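PvdO (Pseudomonas aeruginosa, PDB 5HHA) is a periplasmic, calcium-binding protein of chromophore maturation, with the fold of formylglycine-generating enzymes and possibly an oxidase. Local coordinates at residues F77-Y82 with G279-R284; P122-V127 with N195-V200. All coordinates share one frame; numbering follows the deposited sequence.

Interaction 1 (F77-Y82 with G279-R284)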
loop_
_atom_site.group_PDB
_atom_site.type_symbol
_atom_site.label_atom_id
_atom_site.label_comp_id
_atom_site.label_asym_id
_atom_site.label_seq_id
_atom_site.Cartn_x
_atom_site.Cartn_y
_atom_site.Cartn_z
ATOM N N PHE A 77 -8.497 -12.254 6.508
ATOM C CA PHE A 77 -7.365 -12.433 5.605
ATOM C C PHE A 77 -6.231 -11.607 6.176
ATOM O O PHE A 77 -6.447 -10.727 7.009
ATOM C CB PHE A 77 -7.704 -11.987 4.178
ATOM C CG PHE A 77 -8.050 -10.538 4.065
ATOM C CD1 PHE A 77 -9.298 -10.072 4.426
ATOM C CD2 PHE A 77 -7.115 -9.634 3.560
ATOM C CE1 PHE A 77 -9.611 -8.716 4.321
ATOM C CE2 PHE A 77 -7.421 -8.289 3.429
ATOM C CZ PHE A 77 -8.654 -7.828 3.812
ATOM N N ALA A 78 -5.000 -11.904 5.778
ATOM C CA ALA A 78 -3.844 -11.177 6.294
ATOM C C ALA A 78 -3.274 -10.233 5.240
ATOM O O ALA A 78 -3.300 -10.530 4.050
ATOM C CB ALA A 78 -2.783 -12.166 6.746
ATOM N N ILE A 79 -2.720 -9.127 5.715
ATOM C CA ILE A 79 -1.904 -8.247 4.871
ATOM C C ILE A 79 -0.613 -7.975 5.588
ATOM O O ILE A 79 -0.525 -8.125 6.793
ATOM C CB ILE A 79 -2.632 -6.914 4.493
ATOM C CG1 ILE A 79 -2.812 -6.022 5.717
ATOM C CG2 ILE A 79 -3.935 -7.165 3.780
ATOM C CD1 ILE A 79 -3.215 -4.582 5.328
ATOM N N SER A 80 0.394 -7.542 4.848
ATOM C CA SER A 80 1.637 -7.155 5.496
ATOM C C SER A 80 1.391 -5.877 6.301
ATOM O O SER A 80 0.802 -4.905 5.796
ATOM C CB SER A 80 2.764 -7.058 4.481
ATOM O OG SER A 80 2.502 -6.150 3.431
ATOM N N ARG A 81 1.752 -5.907 7.579
ATOM C CA ARG A 81 1.459 -4.755 8.425
ATOM C C ARG A 81 2.268 -3.534 8.027
ATOM O O ARG A 81 1.884 -2.383 8.323
ATOM C CB ARG A 81 1.605 -5.081 9.920
ATOM C CG ARG A 81 2.986 -5.414 10.423
ATOM C CD ARG A 81 2.903 -5.534 11.933
ATOM N NE ARG A 81 4.178 -5.824 12.574
ATOM C CZ ARG A 81 4.361 -5.747 13.889
ATOM N NH1 ARG A 81 3.344 -5.424 14.685
ATOM N NH2 ARG A 81 5.558 -6.015 14.410
ATOM N N TYR A 82 3.399 -3.793 7.384
ATOM C CA TYR A 82 4.225 -2.768 6.761
ATOM C C TYR A 82 4.204 -2.959 5.247
ATOM O O TYR A 82 3.857 -4.038 4.753
ATOM C CB TYR A 82 5.680 -2.913 7.198
ATOM C CG TYR A 82 5.893 -2.952 8.687
ATOM C CD1 TYR A 82 5.527 -1.880 9.476
ATOM C CD2 TYR A 82 6.480 -4.052 9.316
ATOM C CE1 TYR A 82 5.744 -1.885 10.836
ATOM C CE2 TYR A 82 6.696 -4.063 10.686
ATOM C CZ TYR A 82 6.300 -2.982 11.422
ATOM O OH TYR A 82 6.517 -2.993 12.783
ATOM N N GLY A 279 5.868 1.351 -3.744
ATOM C CA GLY A 279 6.216 0.060 -3.166
ATOM C C GLY A 279 4.977 -0.836 -3.185
ATOM O O GLY A 279 4.168 -0.761 -4.116
ATOM N N PHE A 280 4.814 -1.673 -2.155
ATOM C CA PHE A 280 3.711 -2.635 -2.180
ATOM C C PHE A 280 3.572 -3.347 -0.876
ATOM O O PHE A 280 4.530 -3.448 -0.107
ATOM C CB PHE A 280 3.879 -3.666 -3.295
ATOM C CG PHE A 280 5.087 -4.568 -3.130
ATOM C CD1 PHE A 280 6.365 -4.133 -3.470
ATOM C CD2 PHE A 280 4.940 -5.880 -2.686
ATOM C CE1 PHE A 280 7.451 -4.973 -3.364
ATOM C CE2 PHE A 280 6.031 -6.724 -2.568
ATOM C CZ PHE A 280 7.282 -6.275 -2.921
ATOM N N ARG A 281 2.363 -3.831 -0.618
ATOM C CA ARG A 281 2.115 -4.828 0.411
ATOM C C ARG A 281 1.775 -6.148 -0.293
ATOM O O ARG A 281 1.505 -6.190 -1.488
ATOM C CB ARG A 281 0.953 -4.404 1.311
ATOM C CG ARG A 281 1.230 -3.174 2.105
ATOM C CD ARG A 281 0.038 -2.761 2.963
ATOM N NE ARG A 281 0.236 -1.395 3.369
ATOM C CZ ARG A 281 0.763 -0.994 4.523
ATOM N NH1 ARG A 281 1.000 -1.840 5.521
ATOM N NH2 ARG A 281 1.025 0.292 4.697
ATOM N N VAL A 282 1.774 -7.226 0.498
ATOM C CA VAL A 282 1.219 -8.484 0.059
ATOM C C VAL A 282 0.120 -8.904 1.015
ATOM O O VAL A 282 0.072 -8.512 2.185
ATOM C CB VAL A 282 2.295 -9.611 -0.048
ATOM C CG1 VAL A 282 3.292 -9.324 -1.158
ATOM C CG2 VAL A 282 3.030 -9.844 1.273
ATOM N N ALA A 283 -0.745 -9.759 0.483
ATOM C CA ALA A 283 -1.835 -10.355 1.250
ATOM C C ALA A 283 -1.663 -11.865 1.259
ATOM O O ALA A 283 -1.036 -12.419 0.358
ATOM C CB ALA A 283 -3.182 -9.983 0.648
ATOM N N ARG A 284 -2.293 -12.505 2.238
ATOM C CA ARG A 284 -2.175 -13.948 2.416
ATOM C C ARG A 284 -3.522 -14.498 2.853
ATOM O O ARG A 284 -4.115 -13.997 3.809
ATOM C CB ARG A 284 -1.076 -14.240 3.443
ATOM C CG ARG A 284 -1.301 -15.419 4.380
ATOM C CD ARG A 284 -0.351 -16.541 4.091
ATOM N NE ARG A 284 0.261 -17.164 5.279
ATOM C CZ ARG A 284 -0.375 -17.964 6.137
ATOM N NH1 ARG A 284 -1.666 -18.202 6.011
ATOM N NH2 ARG A 284 0.291 -18.499 7.136
#
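Backbone hydrogen bonds join Ala78 and Arg284 in both directions. Ala78 N reaches Arg284 O at 3.0 Å, and Arg284 N returns to Ala78 O at 2.9 Å. Ser80 N then bonds Val282 O at 2.9 Å. The pair in between, Ile79 and Ala283, is non-hydrogen-bonded. Its contact is apolar, with CG2 of Ile79 4.3 Å from CB of Ala283.

Past this point side chains take over from the backbone. With chi1 at 58°, Ser80 OG sits between its own N and carbonyl carbon. There it accepts a bond from Val282 N at 3.2 Å and donates to Tyr82 O at 2.8 Å, so one hydroxyl links the 279-284 backbone to the loop after strand 77-80.

These antiparallel strands belong to the mixed sheet of the sulfatase-modifying factor domain. Strand 42-52 pairs with the other edge of 77-80.

Arg281 supplies the charged part. Its chain runs extended from CG to NE and brings NH1 to Ser80 O at 3.1 Å, with that oxygen in the guanidinium plane. A weaker bond from NH1 goes to Arg81 O. Glu219 forms a salt bridge with NE, and Tyr211 O accepts from NH2, so this buried guanidinium is held at all three nitrogens.

Interaction 2 (P122-V127 with N195-V200)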
loop_
_atom_site.group_PDB
_atom_site.type_symbol
_atom_site.label_atom_id
_atom_site.label_comp_id
_atom_site.label_asym_id
_atom_site.label_seq_id
_atom_site.Cartn_x
_atom_site.Cartn_y
_atom_site.Cartn_z
ATOM N N PRO A 122 17.645 -1.172 5.017
ATOM C CA PRO A 122 16.895 -2.403 4.782
ATOM C C PRO A 122 15.474 -2.402 5.339
ATOM O O PRO A 122 14.696 -3.234 4.894
ATOM C CB PRO A 122 17.747 -3.457 5.475
ATOM C CG PRO A 122 18.461 -2.667 6.551
ATOM C CD PRO A 122 18.814 -1.404 5.887
ATOM N N ARG A 123 15.143 -1.479 6.239
ATOM C CA ARG A 123 13.776 -1.385 6.726
ATOM C C ARG A 123 12.987 -0.271 6.063
ATOM O O ARG A 123 11.810 -0.124 6.360
ATOM C CB ARG A 123 13.745 -1.190 8.235
ATOM C CG ARG A 123 14.490 -2.287 8.972
ATOM C CD ARG A 123 13.603 -3.104 9.794
ATOM N NE ARG A 123 13.076 -4.166 8.974
ATOM C CZ ARG A 123 11.830 -4.607 9.020
ATOM N NH1 ARG A 123 10.950 -4.073 9.866
ATOM N NH2 ARG A 123 11.486 -5.602 8.212
ATOM N N GLN A 124 13.584 0.488 5.160
ATOM C CA GLN A 124 12.765 1.395 4.361
ATOM C C GLN A 124 11.986 0.549 3.349
ATOM O O GLN A 124 12.346 -0.580 3.044
ATOM C CB GLN A 124 13.632 2.426 3.657
ATOM C CG GLN A 124 13.904 3.670 4.510
ATOM C CD GLN A 124 15.066 4.478 3.976
ATOM O OE1 GLN A 124 14.927 5.298 3.078
ATOM N NE2 GLN A 124 16.245 4.252 4.536
ATOM N N PRO A 125 10.879 1.087 2.806
ATOM C CA PRO A 125 10.090 0.292 1.856
ATOM C C PRO A 125 10.857 -0.055 0.589
ATOM O O PRO A 125 11.599 0.764 0.032
ATOM C CB PRO A 125 8.906 1.209 1.505
ATOM C CG PRO A 125 8.830 2.181 2.617
ATOM C CD PRO A 125 10.242 2.373 3.119
ATOM N N ALA A 126 10.629 -1.265 0.099
ATOM C CA ALA A 126 11.029 -1.623 -1.256
ATOM C C ALA A 126 10.325 -0.702 -2.245
ATOM O O ALA A 126 9.118 -0.404 -2.112
ATOM C CB ALA A 126 10.653 -3.052 -1.550
ATOM N N VAL A 127 11.049 -0.254 -3.251
ATOM C CA VAL A 127 10.504 0.575 -4.313
ATOM C C VAL A 127 11.149 0.132 -5.638
ATOM O O VAL A 127 11.887 -0.868 -5.679
ATOM C CB VAL A 127 10.773 2.072 -4.033
ATOM C CG1 VAL A 127 9.981 2.544 -2.815
ATOM C CG2 VAL A 127 12.280 2.364 -3.865
ATOM N N ASN A 195 13.132 13.262 4.790
ATOM C CA ASN A 195 12.980 13.841 3.470
ATOM C C ASN A 195 12.484 12.835 2.455
ATOM O O ASN A 195 11.664 13.181 1.622
ATOM C CB ASN A 195 14.294 14.410 2.943
ATOM C CG ASN A 195 14.874 15.483 3.836
ATOM O OD1 ASN A 195 16.106 15.483 4.141
ATOM N ND2 ASN A 195 14.042 16.411 4.251
ATOM N N PHE A 196 13.039 11.633 2.486
ATOM C CA PHE A 196 12.608 10.547 1.622
ATOM C C PHE A 196 11.814 9.552 2.460
ATOM O O PHE A 196 11.097 9.964 3.362
ATOM C CB PHE A 196 13.815 9.942 0.898
ATOM C CG PHE A 196 14.607 10.972 0.158
ATOM C CD1 PHE A 196 14.193 11.423 -1.068
ATOM C CD2 PHE A 196 15.728 11.542 0.738
ATOM C CE1 PHE A 196 14.912 12.397 -1.747
ATOM C CE2 PHE A 196 16.463 12.521 0.065
ATOM C CZ PHE A 196 16.051 12.942 -1.163
ATOM N N THR A 197 11.876 8.254 2.159
ATOM C CA THR A 197 11.101 7.285 2.945
ATOM C C THR A 197 11.693 7.115 4.346
ATOM O O THR A 197 12.870 7.464 4.599
ATOM C CB THR A 197 11.001 5.937 2.242
ATOM O OG1 THR A 197 12.332 5.479 1.977
ATOM C CG2 THR A 197 10.227 6.045 0.941
ATOM N N SER A 198 10.889 6.571 5.239
ATOM C CA SER A 198 11.246 6.272 6.605
ATOM C C SER A 198 11.224 4.765 6.789
ATOM O O SER A 198 10.544 4.036 6.080
ATOM C CB SER A 198 10.216 6.918 7.547
ATOM O OG SER A 198 8.871 6.705 7.073
ATOM N N PRO A 199 11.976 4.257 7.777
ATOM C CA PRO A 199 11.854 2.834 8.073
ATOM C C PRO A 199 10.404 2.506 8.328
ATOM O O PRO A 199 9.676 3.291 8.925
ATOM C CB PRO A 199 12.703 2.649 9.345
ATOM C CG PRO A 199 13.617 3.823 9.361
ATOM C CD PRO A 199 12.906 4.956 8.672
ATOM N N VAL A 200 9.969 1.330 7.919
ATOM C CA VAL A 200 8.575 0.969 8.119
ATOM C C VAL A 200 8.263 0.980 9.614
ATOM O O VAL A 200 9.099 0.573 10.446
ATOM C CB VAL A 200 8.234 -0.379 7.460
ATOM C CG1 VAL A 200 8.502 -0.302 5.952
ATOM C CG2 VAL A 200 9.009 -1.545 8.115
HETATM O O HOH W 1 11.586 -0.765 10.605
HETATM O O HOH W 2 12.398 3.384 0.158
#
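The carbonyl oxygen of Arg123 accepts the one direct hydrogen bond assigned between the segments. Val200 N donates to it at 2.8 Å, with an angle of 165° at the hydrogen. Pro199 CA makes a CH...O contact with the same oxygen at 3.4 Å. Both segments are irregular loops of the sulfatase-modifying factor domain, a fold in which much of the chain is neither helix nor strand. Segment 122-127 leads toward helix 131-145, and segment 195-200 follows directly on the calcium ligand Tyr194.

Val200 also packs with its methyls. Its chi1 of -60° places CG1 against Arg123 O, at 3.3 Å, and within 4.2 Å of Pro125 CG, as the valine and proline side chains slide past each other. CG2 approaches Arg123 NH1 at 3.6 Å, where the arginine chain, bent at chi2 and chi3, crosses the valine at about a right angle. A water donates to Val200 O and accepts only a weak bond from Arg123 NH1. The charged end of Arg123 also has a long, weak ion pair with Glu88.

At the other end of the contact, Pro125 CD points at Thr197 CB from 3.7 Å. The Gln124 side chain lies across Thr197. Asn216 binds Ser198 N through its OD1 and also touches Pro125 and Thr197. A second water bridges the segments, donating to Pro125 O at 2.7 Å and to Thr197 OG1 at 2.8 Å.

How the interactions relate
The centre of interaction 1, in the sheet, is about 8 Å from the centre of the chain, and that of interaction 2 about 13 Å. The two centres are about 16 Å apart. Both segments of interaction 2 fall between 77-82 and 279-284 in the sequence. The contacts touch in two places. Tyr82 CG packs on Val200 CG2 at 3.5 Å, and Phe280 CE1 meets Ala126 CB at 4.2 Å. Interaction 2 is near the calcium site: the side chain of Ser198 is about 7 Å from the ion and about 3 Å from that of the ligand Asn186. In interaction 1, the Arg281 side chain is about 11 Å from that of Asn186.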